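Local coordinates for nucleotidyl transferase AbiEii/AbiGii toxin family protein (Mycobacterium tuberculosis, PDB 6Y56), which probably acts as a toxin of a toxin-antitoxin system, a nucleotidyltransferase that inactivates tRNA acceptor stems and so inhibits the growth of the bacterium, at residues Phe41-Thr52 against Arg64-Pro74; Arg90-Gln99 against Trp108-Glu116. All blocks are in the same frame, centred on the assembly; numbering follows the deposited sequence.

Contact 1 of 2, residues Phe41-Thr52 against Arg64-Pro74; sequences FGDNRLVFKGGT and RFSTDLDFSAP
Val47 O is gripped from segment 64-74 by two groups. Ser72 N donates a hydrogen bond to it of 2.8 Å, and Phe71 CA brings its hydrogen up at 3.2 Å. The return bond runs from Val47 N to Ser72 O, 3.0 Å. This is the antiparallel start of a nucleotidyltransferase fold. Gly50-Gly51-Thr52 and the alternating Asp68 and Asp70 fit the family's glycine and acidic signatures. In relatives such aspartates hold the catalytic metal ions; here a water donates to Asp70 OD2 over 2.6 Å and accepts from Thr52 N. The strands part beyond Lys49 N, which still donates to Asp70 O. A second water then sits between them, giving to Lys49 O and accepting from Asp70 N.

Lys49 has CG between its backbone N and carbonyl carbon (chi1 66°). Its carbon chain therefore runs over the backbone of Asp70 and Phe71. Its NZ reaches past the contact to a salt bridge with Glu169.

The other face is apolar. Phe71 CE1 touches Phe48 CD1 at 3.9 Å, with the two ring planes inclined by 33°. The same CE1 lies at the edge of the Phe41 ring. Strand 157-160 and Leu32 of helix 19-38 add to this packing around Phe48. Thr52 OG1 stands 2.7 Å from Ser66 OG. OG1 is modelled so close to Asp68 O that its exact placing is doubtful. Thr52 CG2 touches Leu69 CD2. Leu46 divides its methyls: CD1 meets Phe71 CB at 3.7 Å, while CD2 lies over the centre of the Phe41 ring, 3.6 Å above its plane.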
loop_
_atom_site.group_PDB
_atom_site.type_symbol
_atom_site.label_atom_id
_atom_site.label_comp_id
_atom_site.label_asym_id
_atom_site.label_seq_id
_atom_site.Cartn_x
_atom_site.Cartn_y
_atom_site.Cartn_z
ATOM N N PHE A 41 5.511 -10.294 -13.417
ATOM C CA PHE A 41 5.837 -9.690 -12.132
ATOM C C PHE A 41 7.189 -10.214 -11.660
ATOM O O PHE A 41 7.700 -11.214 -12.164
ATOM C CB PHE A 41 4.789 -10.059 -11.077
ATOM C CG PHE A 41 3.487 -9.307 -11.181
ATOM C CD1 PHE A 41 2.568 -9.608 -12.181
ATOM C CD2 PHE A 41 3.151 -8.338 -10.237
ATOM C CE1 PHE A 41 1.356 -8.923 -12.265
ATOM C CE2 PHE A 41 1.957 -7.657 -10.312
ATOM C CZ PHE A 41 1.049 -7.957 -11.325
ATOM N N GLY A 42 7.777 -9.538 -10.689
ATOM C CA GLY A 42 8.989 -10.059 -10.086
ATOM C C GLY A 42 9.867 -8.953 -9.547
ATOM O O GLY A 42 9.690 -7.774 -9.850
ATOM N N ASP A 43 10.837 -9.368 -8.731
ATOM C CA ASP A 43 11.815 -8.456 -8.155
ATOM C C ASP A 43 12.452 -7.598 -9.242
ATOM O O ASP A 43 12.825 -8.091 -10.313
ATOM C CB ASP A 43 12.910 -9.264 -7.444
ATOM C CG ASP A 43 12.414 -9.943 -6.183
ATOM O OD1 ASP A 43 11.585 -9.348 -5.469
ATOM O OD2 ASP A 43 12.858 -11.076 -5.901
ATOM N N ASN A 44 12.568 -6.304 -8.963
ATOM C CA ASN A 44 13.171 -5.331 -9.872
ATOM C C ASN A 44 12.414 -5.202 -11.184
ATOM O O ASN A 44 12.960 -4.708 -12.167
ATOM C CB ASN A 44 14.657 -5.611 -10.113
ATOM C CG ASN A 44 15.436 -5.658 -8.829
ATOM O OD1 ASN A 44 15.487 -4.678 -8.089
ATOM N ND2 ASN A 44 16.027 -6.806 -8.540
ATOM N N ARG A 45 11.161 -5.636 -11.222
ATOM C CA ARG A 45 10.337 -5.465 -12.409
ATOM C C ARG A 45 8.956 -4.927 -12.044
ATOM O O ARG A 45 8.582 -3.825 -12.461
ATOM C CB ARG A 45 10.223 -6.769 -13.204
ATOM C CG ARG A 45 9.551 -6.533 -14.540
ATOM C CD ARG A 45 9.446 -7.764 -15.414
ATOM N NE ARG A 45 9.254 -7.389 -16.820
ATOM C CZ ARG A 45 8.114 -6.939 -17.346
ATOM N NH1 ARG A 45 7.018 -6.797 -16.606
ATOM N NH2 ARG A 45 8.070 -6.626 -18.634
ATOM N N LEU A 46 8.189 -5.695 -11.273
ATOM C CA LEU A 46 6.843 -5.274 -10.888
ATOM C C LEU A 46 6.473 -6.034 -9.621
ATOM O O LEU A 46 6.346 -7.265 -9.652
ATOM C CB LEU A 46 5.862 -5.574 -12.012
ATOM C CG LEU A 46 4.444 -5.063 -11.799
ATOM C CD1 LEU A 46 4.386 -3.532 -11.770
ATOM C CD2 LEU A 46 3.530 -5.626 -12.881
ATOM N N VAL A 47 6.327 -5.318 -8.511
ATOM C CA VAL A 47 5.987 -5.919 -7.225
ATOM C C VAL A 47 4.773 -5.184 -6.672
ATOM O O VAL A 47 4.743 -3.950 -6.665
ATOM C CB VAL A 47 7.173 -5.855 -6.236
ATOM C CG1 VAL A 47 6.771 -6.415 -4.887
ATOM C CG2 VAL A 47 8.347 -6.652 -6.784
ATOM N N PHE A 48 3.778 -5.939 -6.203
ATOM C CA PHE A 48 2.571 -5.382 -5.599
ATOM C C PHE A 48 2.890 -4.952 -4.168
ATOM O O PHE A 48 3.488 -5.712 -3.401
ATOM C CB PHE A 48 1.532 -6.507 -5.631
ATOM C CG PHE A 48 0.137 -6.127 -5.199
ATOM C CD1 PHE A 48 -0.371 -4.843 -5.351
ATOM C CD2 PHE A 48 -0.693 -7.115 -4.671
ATOM C CE1 PHE A 48 -1.674 -4.535 -4.957
ATOM C CE2 PHE A 48 -1.988 -6.818 -4.290
ATOM C CZ PHE A 48 -2.477 -5.534 -4.433
ATOM N N LYS A 49 2.500 -3.738 -3.793
ATOM C CA LYS A 49 2.865 -3.227 -2.464
ATOM C C LYS A 49 1.729 -2.381 -1.888
ATOM O O LYS A 49 0.598 -2.407 -2.368
ATOM C CB LYS A 49 4.203 -2.477 -2.506
ATOM C CG LYS A 49 4.186 -1.193 -3.314
ATOM C CD LYS A 49 5.579 -0.557 -3.289
ATOM C CE LYS A 49 5.578 0.824 -3.892
ATOM N NZ LYS A 49 5.588 1.817 -2.794
ATOM N N GLY A 50 2.031 -1.672 -0.801
ATOM C CA GLY A 50 1.085 -0.748 -0.213
ATOM C C GLY A 50 -0.031 -1.418 0.567
ATOM O O GLY A 50 -0.107 -2.637 0.727
ATOM N N GLY A 51 -0.941 -0.567 1.044
ATOM C CA GLY A 51 -2.031 -1.035 1.886
ATOM C C GLY A 51 -2.945 -2.030 1.203
ATOM O O GLY A 51 -3.528 -2.885 1.862
ATOM N N THR A 52 -3.086 -1.945 -0.117
ATOM C CA THR A 52 -3.961 -2.904 -0.772
ATOM C C THR A 52 -3.318 -4.276 -0.889
ATOM O O THR A 52 -4.028 -5.284 -0.834
ATOM C CB THR A 52 -4.445 -2.359 -2.111
ATOM O OG1 THR A 52 -4.981 -1.050 -1.875
ATOM C CG2 THR A 52 -5.541 -3.251 -2.724
ATOM N N ARG A 64 -9.229 -3.529 6.392
ATOM C CA ARG A 64 -10.098 -2.566 5.742
ATOM C C ARG A 64 -10.084 -2.758 4.225
ATOM O O ARG A 64 -9.163 -3.332 3.635
ATOM C CB ARG A 64 -9.596 -1.151 6.027
ATOM C CG ARG A 64 -8.183 -0.915 5.493
ATOM C CD ARG A 64 -7.739 0.534 5.681
ATOM N NE ARG A 64 -6.399 0.790 5.146
ATOM C CZ ARG A 64 -6.150 1.254 3.924
ATOM N NH1 ARG A 64 -7.146 1.525 3.089
ATOM N NH2 ARG A 64 -4.901 1.439 3.535
ATOM N N PHE A 65 -11.122 -2.244 3.585
ATOM C CA PHE A 65 -11.024 -2.030 2.153
ATOM C C PHE A 65 -9.943 -0.987 1.879
ATOM O O PHE A 65 -9.634 -0.134 2.718
ATOM C CB PHE A 65 -12.366 -1.537 1.610
ATOM C CG PHE A 65 -13.457 -2.582 1.612
ATOM C CD1 PHE A 65 -13.253 -3.805 0.996
ATOM C CD2 PHE A 65 -14.691 -2.328 2.217
ATOM C CE1 PHE A 65 -14.253 -4.771 0.973
ATOM C CE2 PHE A 65 -15.701 -3.301 2.188
ATOM C CZ PHE A 65 -15.476 -4.512 1.572
ATOM N N SER A 66 -9.353 -1.061 0.690
ATOM C CA SER A 66 -8.269 -0.165 0.314
ATOM C C SER A 66 -8.423 0.159 -1.164
ATOM O O SER A 66 -8.600 -0.752 -1.982
ATOM C CB SER A 66 -6.929 -0.853 0.595
ATOM O OG SER A 66 -5.835 0.029 0.466
ATOM N N THR A 67 -8.360 1.446 -1.504
ATOM C CA THR A 67 -8.847 1.924 -2.795
ATOM C C THR A 67 -7.744 2.166 -3.807
ATOM O O THR A 67 -8.045 2.519 -4.956
ATOM C CB THR A 67 -9.608 3.240 -2.628
ATOM O OG1 THR A 67 -8.692 4.261 -2.208
ATOM C CG2 THR A 67 -10.727 3.094 -1.608
ATOM N N ASP A 68 -6.491 2.046 -3.409
ATOM C CA ASP A 68 -5.405 2.286 -4.334
ATOM C C ASP A 68 -4.744 0.975 -4.725
ATOM O O ASP A 68 -4.890 -0.056 -4.066
ATOM C CB ASP A 68 -4.392 3.311 -3.797
ATOM C CG ASP A 68 -3.914 3.021 -2.375
ATOM O OD1 ASP A 68 -4.475 2.145 -1.673
ATOM O OD2 ASP A 68 -2.952 3.708 -1.949
ATOM N N LEU A 69 -4.084 0.995 -5.858
ATOM C CA LEU A 69 -3.210 -0.090 -6.256
ATOM C C LEU A 69 -1.826 0.509 -6.405
ATOM O O LEU A 69 -1.645 1.461 -7.169
ATOM C CB LEU A 69 -3.686 -0.704 -7.568
ATOM C CG LEU A 69 -4.963 -1.546 -7.445
ATOM C CD1 LEU A 69 -5.433 -1.990 -8.814
ATOM C CD2 LEU A 69 -4.752 -2.765 -6.546
ATOM N N ASP A 70 -0.872 0.004 -5.636
ATOM C CA ASP A 70 0.485 0.524 -5.635
ATOM C C ASP A 70 1.420 -0.587 -6.070
ATOM O O ASP A 70 1.297 -1.726 -5.610
ATOM C CB ASP A 70 0.905 0.942 -4.229
ATOM C CG ASP A 70 0.118 2.126 -3.704
ATOM O OD1 ASP A 70 -0.106 3.085 -4.470
ATOM O OD2 ASP A 70 -0.254 2.113 -2.509
ATOM N N PHE A 71 2.358 -0.252 -6.946
ATOM C CA PHE A 71 3.355 -1.192 -7.411
ATOM C C PHE A 71 4.717 -0.534 -7.347
ATOM O O PHE A 71 4.844 0.689 -7.484
ATOM C CB PHE A 71 3.114 -1.621 -8.862
ATOM C CG PHE A 71 1.777 -2.236 -9.093
ATOM C CD1 PHE A 71 1.581 -3.590 -8.883
ATOM C CD2 PHE A 71 0.704 -1.464 -9.517
ATOM C CE1 PHE A 71 0.335 -4.174 -9.088
ATOM C CE2 PHE A 71 -0.544 -2.039 -9.724
ATOM C CZ PHE A 71 -0.736 -3.389 -9.501
ATOM N N SER A 72 5.741 -1.358 -7.149
ATOM C CA SER A 72 7.106 -0.936 -7.412
ATOM C C SER A 72 7.423 -1.353 -8.839
ATOM O O SER A 72 7.280 -2.532 -9.190
ATOM C CB SER A 72 8.081 -1.594 -6.443
ATOM O OG SER A 72 9.417 -1.324 -6.838
ATOM N N ALA A 73 7.820 -0.389 -9.664
ATOM C CA ALA A 73 8.129 -0.650 -11.069
ATOM C C ALA A 73 9.196 0.331 -11.501
ATOM O O ALA A 73 8.898 1.424 -11.994
ATOM C CB ALA A 73 6.886 -0.508 -11.950
ATOM N N PRO A 74 10.475 -0.033 -11.352
ATOM C CA PRO A 74 11.542 0.927 -11.674
ATOM C C PRO A 74 11.605 1.363 -13.134
ATOM O O PRO A 74 12.164 2.434 -13.408
ATOM C CB PRO A 74 12.818 0.184 -11.252
ATOM C CG PRO A 74 12.359 -0.772 -10.186
ATOM C CD PRO A 74 10.989 -1.216 -10.631
HETATM O O HOH W 1 -1.652 -1.526 -3.492
HETATM O O HOH W 2 2.726 2.072 -1.377
HETATM O O HOH W 3 -2.061 0.426 -1.652
#

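Contact 2 of 2, residues Arg90-Gln99 against Trp108-Glu116; sequences RVGGFEFGVQ and WQLRVRHTE
His114 turns the edge of its imidazole onto the face of Phe94. Its CD2 stands 3.6 Å above the phenyl plane, over the ring centre, and the two planes meet at 75°. CG of His114 lies anti to its backbone N (chi1 -171°), which carries the imidazole across to the partner strand. There Gly93 O also lies over a face of the imidazole, offset toward the rim. His114 ND1 accepts from Glu116 N, which is tilted out of the ring plane, and from Leu117 N just beyond; together these help fix the ring's rotation. Packing stays close along this face. Val112 CG1 meets Phe96 CD1 at 3.6 Å, and Leu110 CD1 meets Val98 CG1 at 3.7 Å. Trp108 CE3 comes up to Val98 CB at 3.8 Å. Helix 19-38 covers Phe94, and Ile86 of helix 76-86 touches Phe96 and Val98.

The frame is an antiparallel beta hairpin. Phe94, Phe96 and Val98 form non-hydrogen-bonded pairs with His114, Val112 and Leu110. Between them, Glu95, Gly97 and Gln99 are bonded in both directions to Arg113, Arg111 and Gln109. A type II' turn from Val91 to Phe94 folds the short strand 90-91 back alongside.

The opposite face is looser and more open to solvent. Long polar chains spread over it, and Gly97 brings no side chain to it. Arg113 bends at chi3 (46°) and brings NH2 to Glu95 OE1 in a salt bridge, with carboxylate and guanidinium planes nearly perpendicular. The modelled separation is too short to trust in detail. Arg90 NH1 makes a longer link to the same oxygen, 3.6 Å from Glu95 OE1. Arg90 NH2 is more firmly placed: it donates 3.0 Å to Gly92 O, on a carbonyl lone pair and in its own guanidinium plane.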
loop_
_atom_site.group_PDB
_atom_site.type_symbol
_atom_site.label_atom_id
_atom_site.label_comp_id
_atom_site.label_asym_id
_atom_site.label_seq_id
_atom_site.Cartn_x
_atom_site.Cartn_y
_atom_site.Cartn_z
ATOM N N ARG A 90 -11.442 -5.331 -20.272
ATOM C CA ARG A 90 -12.599 -5.968 -19.674
ATOM C C ARG A 90 -12.151 -7.281 -19.049
ATOM O O ARG A 90 -11.305 -7.993 -19.602
ATOM C CB ARG A 90 -13.692 -6.217 -20.726
ATOM C CG ARG A 90 -14.809 -7.128 -20.248
ATOM C CD ARG A 90 -16.025 -7.100 -21.180
ATOM N NE ARG A 90 -16.577 -5.756 -21.287
ATOM C CZ ARG A 90 -17.377 -5.202 -20.387
ATOM N NH1 ARG A 90 -17.822 -3.965 -20.568
ATOM N NH2 ARG A 90 -17.734 -5.882 -19.306
ATOM N N VAL A 91 -12.665 -7.566 -17.855
ATOM C CA VAL A 91 -12.475 -8.857 -17.212
ATOM C C VAL A 91 -13.864 -9.266 -16.770
ATOM O O VAL A 91 -14.393 -8.721 -15.798
ATOM C CB VAL A 91 -11.514 -8.797 -16.020
ATOM C CG1 VAL A 91 -11.344 -10.184 -15.424
ATOM C CG2 VAL A 91 -10.165 -8.216 -16.432
ATOM N N GLY A 92 -14.479 -10.177 -17.519
ATOM C CA GLY A 92 -15.861 -10.520 -17.245
ATOM C C GLY A 92 -16.732 -9.284 -17.323
ATOM O O GLY A 92 -16.698 -8.530 -18.302
ATOM N N GLY A 93 -17.500 -9.049 -16.266
ATOM C CA GLY A 93 -18.425 -7.934 -16.226
ATOM C C GLY A 93 -17.791 -6.569 -16.022
ATOM O O GLY A 93 -18.479 -5.561 -16.206
ATOM N N PHE A 94 -16.518 -6.504 -15.638
ATOM C CA PHE A 94 -15.895 -5.223 -15.318
ATOM C C PHE A 94 -15.162 -4.647 -16.520
ATOM O O PHE A 94 -14.461 -5.367 -17.237
ATOM C CB PHE A 94 -14.872 -5.369 -14.192
ATOM C CG PHE A 94 -15.473 -5.684 -12.855
ATOM C CD1 PHE A 94 -15.994 -4.680 -12.044
ATOM C CD2 PHE A 94 -15.534 -7.000 -12.424
ATOM C CE1 PHE A 94 -16.552 -4.986 -10.806
ATOM C CE2 PHE A 94 -16.085 -7.313 -11.188
ATOM C CZ PHE A 94 -16.593 -6.309 -10.380
ATOM N N GLU A 95 -15.277 -3.336 -16.692
ATOM C CA GLU A 95 -14.456 -2.572 -17.619
ATOM C C GLU A 95 -13.655 -1.566 -16.815
ATOM O O GLU A 95 -14.164 -0.992 -15.846
ATOM C CB GLU A 95 -15.317 -1.820 -18.645
ATOM C CG GLU A 95 -14.504 -1.180 -19.768
ATOM C CD GLU A 95 -15.350 -0.309 -20.682
ATOM O OE1 GLU A 95 -16.570 -0.557 -20.782
ATOM O OE2 GLU A 95 -14.791 0.623 -21.298
ATOM N N PHE A 96 -12.406 -1.358 -17.218
ATOM C CA PHE A 96 -11.476 -0.505 -16.496
ATOM C C PHE A 96 -11.007 0.639 -17.376
ATOM O O PHE A 96 -10.911 0.512 -18.596
ATOM C CB PHE A 96 -10.256 -1.305 -16.055
ATOM C CG PHE A 96 -10.604 -2.453 -15.151
ATOM C CD1 PHE A 96 -10.685 -2.268 -13.777
ATOM C CD2 PHE A 96 -10.904 -3.701 -15.668
ATOM C CE1 PHE A 96 -11.017 -3.315 -12.937
ATOM C CE2 PHE A 96 -11.237 -4.753 -14.816
ATOM C CZ PHE A 96 -11.301 -4.552 -13.458
ATOM N N GLY A 97 -10.700 1.752 -16.734
ATOM C CA GLY A 97 -10.054 2.860 -17.411
ATOM C C GLY A 97 -9.126 3.548 -16.438
ATOM O O GLY A 97 -9.374 3.573 -15.227
ATOM N N VAL A 98 -8.033 4.087 -16.964
ATOM C CA VAL A 98 -7.096 4.859 -16.163
ATOM C C VAL A 98 -6.854 6.197 -16.837
ATOM O O VAL A 98 -6.711 6.270 -18.063
ATOM C CB VAL A 98 -5.771 4.115 -15.878
ATOM C CG1 VAL A 98 -5.972 3.060 -14.775
ATOM C CG2 VAL A 98 -5.207 3.493 -17.152
ATOM N N GLN A 99 -6.810 7.252 -16.031
ATOM C CA GLN A 99 -6.527 8.602 -16.491
ATOM C C GLN A 99 -5.336 9.133 -15.708
ATOM O O GLN A 99 -5.303 9.036 -14.481
ATOM C CB GLN A 99 -7.729 9.510 -16.258
ATOM C CG GLN A 99 -7.519 10.907 -16.807
ATOM C CD GLN A 99 -8.780 11.741 -16.781
ATOM O OE1 GLN A 99 -9.056 12.496 -17.717
ATOM N NE2 GLN A 99 -9.559 11.610 -15.707
ATOM N N TRP A 108 -2.268 7.480 -11.588
ATOM C CA TRP A 108 -3.442 7.333 -12.431
ATOM C C TRP A 108 -4.684 7.271 -11.564
ATOM O O TRP A 108 -4.663 6.698 -10.474
ATOM C CB TRP A 108 -3.359 6.055 -13.280
ATOM C CG TRP A 108 -2.143 6.037 -14.139
ATOM C CD1 TRP A 108 -0.860 5.773 -13.743
ATOM C CD2 TRP A 108 -2.073 6.354 -15.533
ATOM N NE1 TRP A 108 0.003 5.901 -14.812
ATOM C CE2 TRP A 108 -0.724 6.253 -15.919
ATOM C CE3 TRP A 108 -3.027 6.698 -16.496
ATOM C CZ2 TRP A 108 -0.306 6.484 -17.225
ATOM C CZ3 TRP A 108 -2.612 6.929 -17.788
ATOM C CH2 TRP A 108 -1.263 6.825 -18.143
ATOM N N GLN A 109 -5.765 7.861 -12.046
ATOM C CA GLN A 109 -7.071 7.624 -11.461
ATOM C C GLN A 109 -7.680 6.407 -12.141
ATOM O O GLN A 109 -7.699 6.329 -13.375
ATOM C CB GLN A 109 -7.975 8.837 -11.661
ATOM C CG GLN A 109 -9.379 8.582 -11.137
ATOM C CD GLN A 109 -10.201 9.838 -10.945
ATOM O OE1 GLN A 109 -9.864 10.916 -11.454
ATOM N NE2 GLN A 109 -11.302 9.701 -10.214
ATOM N N LEU A 110 -8.180 5.471 -11.339
ATOM C CA LEU A 110 -8.797 4.256 -11.848
ATOM C C LEU A 110 -10.311 4.394 -11.810
ATOM O O LEU A 110 -10.877 4.783 -10.788
ATOM C CB LEU A 110 -8.379 3.060 -10.995
ATOM C CG LEU A 110 -8.998 1.712 -11.370
ATOM C CD1 LEU A 110 -8.459 1.232 -12.690
ATOM C CD2 LEU A 110 -8.695 0.714 -10.273
ATOM N N ARG A 111 -10.964 4.051 -12.911
ATOM C CA ARG A 111 -12.413 3.987 -12.948
ATOM C C ARG A 111 -12.812 2.581 -13.349
ATOM O O ARG A 111 -12.148 1.947 -14.171
ATOM C CB ARG A 111 -12.985 5.020 -13.915
ATOM C CG ARG A 111 -12.883 6.440 -13.366
ATOM C CD ARG A 111 -13.625 7.447 -14.231
ATOM N NE ARG A 111 -13.645 8.785 -13.639
ATOM C CZ ARG A 111 -12.699 9.704 -13.819
ATOM N NH1 ARG A 111 -11.636 9.437 -14.571
ATOM N NH2 ARG A 111 -12.813 10.896 -13.240
ATOM N N VAL A 112 -13.846 2.061 -12.705
ATOM C CA VAL A 112 -14.309 0.710 -12.973
ATOM C C VAL A 112 -15.816 0.767 -13.167
ATOM O O VAL A 112 -16.503 1.566 -12.525
ATOM C CB VAL A 112 -13.897 -0.303 -11.873
ATOM C CG1 VAL A 112 -12.443 -0.105 -11.441
ATOM C CG2 VAL A 112 -14.774 -0.207 -10.666
ATOM N N ARG A 113 -16.323 -0.055 -14.076
ATOM C CA ARG A 113 -17.760 -0.108 -14.308
ATOM C C ARG A 113 -18.165 -1.547 -14.566
ATOM O O ARG A 113 -17.563 -2.226 -15.401
ATOM C CB ARG A 113 -18.161 0.765 -15.498
ATOM C CG ARG A 113 -19.664 0.877 -15.692
ATOM C CD ARG A 113 -19.981 1.575 -17.006
ATOM N NE ARG A 113 -19.166 1.039 -18.092
ATOM C CZ ARG A 113 -19.423 -0.101 -18.727
ATOM N NH1 ARG A 113 -20.478 -0.831 -18.386
ATOM N NH2 ARG A 113 -18.621 -0.516 -19.699
ATOM N N HIS A 114 -19.182 -2.013 -13.859
ATOM C CA HIS A 114 -19.683 -3.357 -14.066
ATOM C C HIS A 114 -20.986 -3.293 -14.845
ATOM O O HIS A 114 -21.826 -2.428 -14.587
ATOM C CB HIS A 114 -19.906 -4.069 -12.736
ATOM C CG HIS A 114 -20.225 -5.518 -12.888
ATOM N ND1 HIS A 114 -21.502 -5.970 -13.152
ATOM C CD2 HIS A 114 -19.437 -6.618 -12.849
ATOM C CE1 HIS A 114 -21.488 -7.287 -13.251
ATOM N NE2 HIS A 114 -20.248 -7.705 -13.071
ATOM N N THR A 115 -21.146 -4.226 -15.789
ATOM C CA THR A 115 -22.298 -4.198 -16.690
ATOM C C THR A 115 -23.616 -4.151 -15.930
ATOM O O THR A 115 -24.530 -3.408 -16.305
ATOM C CB THR A 115 -22.264 -5.414 -17.620
ATOM O OG1 THR A 115 -22.392 -6.614 -16.845
ATOM C CG2 THR A 115 -20.960 -5.455 -18.410
ATOM N N GLU A 116 -23.737 -4.938 -14.861
ATOM C CA GLU A 116 -24.947 -4.977 -14.050
ATOM C C GLU A 116 -24.867 -4.103 -12.809
ATOM O O GLU A 116 -25.812 -3.365 -12.514
ATOM C CB GLU A 116 -25.255 -6.420 -13.632
ATOM C CG GLU A 116 -25.138 -7.435 -14.771
ATOM C CD GLU A 116 -24.991 -8.867 -14.272
ATOM O OE1 GLU A 116 -23.941 -9.497 -14.537
ATOM O OE2 GLU A 116 -25.930 -9.364 -13.615
#

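How the contacts relate
Both contacts belong to one mixed sheet, at different places across it. Contact 1 pairs strand 47-49, at one edge of the sheet, with strand 68-72. Strand 125-129 comes next, bonding to Leu69 on one side and to Trp108 on the other, and so bridges to contact 2. The contact centres are 18 Å apart, and the nearest atoms come to about 4 Å without touching. Contact 1 lies about 7 Å from the chain centre and holds the probable active-site aspartates; contact 2, about 20 Å from that centre, carries the sheet outward. Helix 19-38 packs on both.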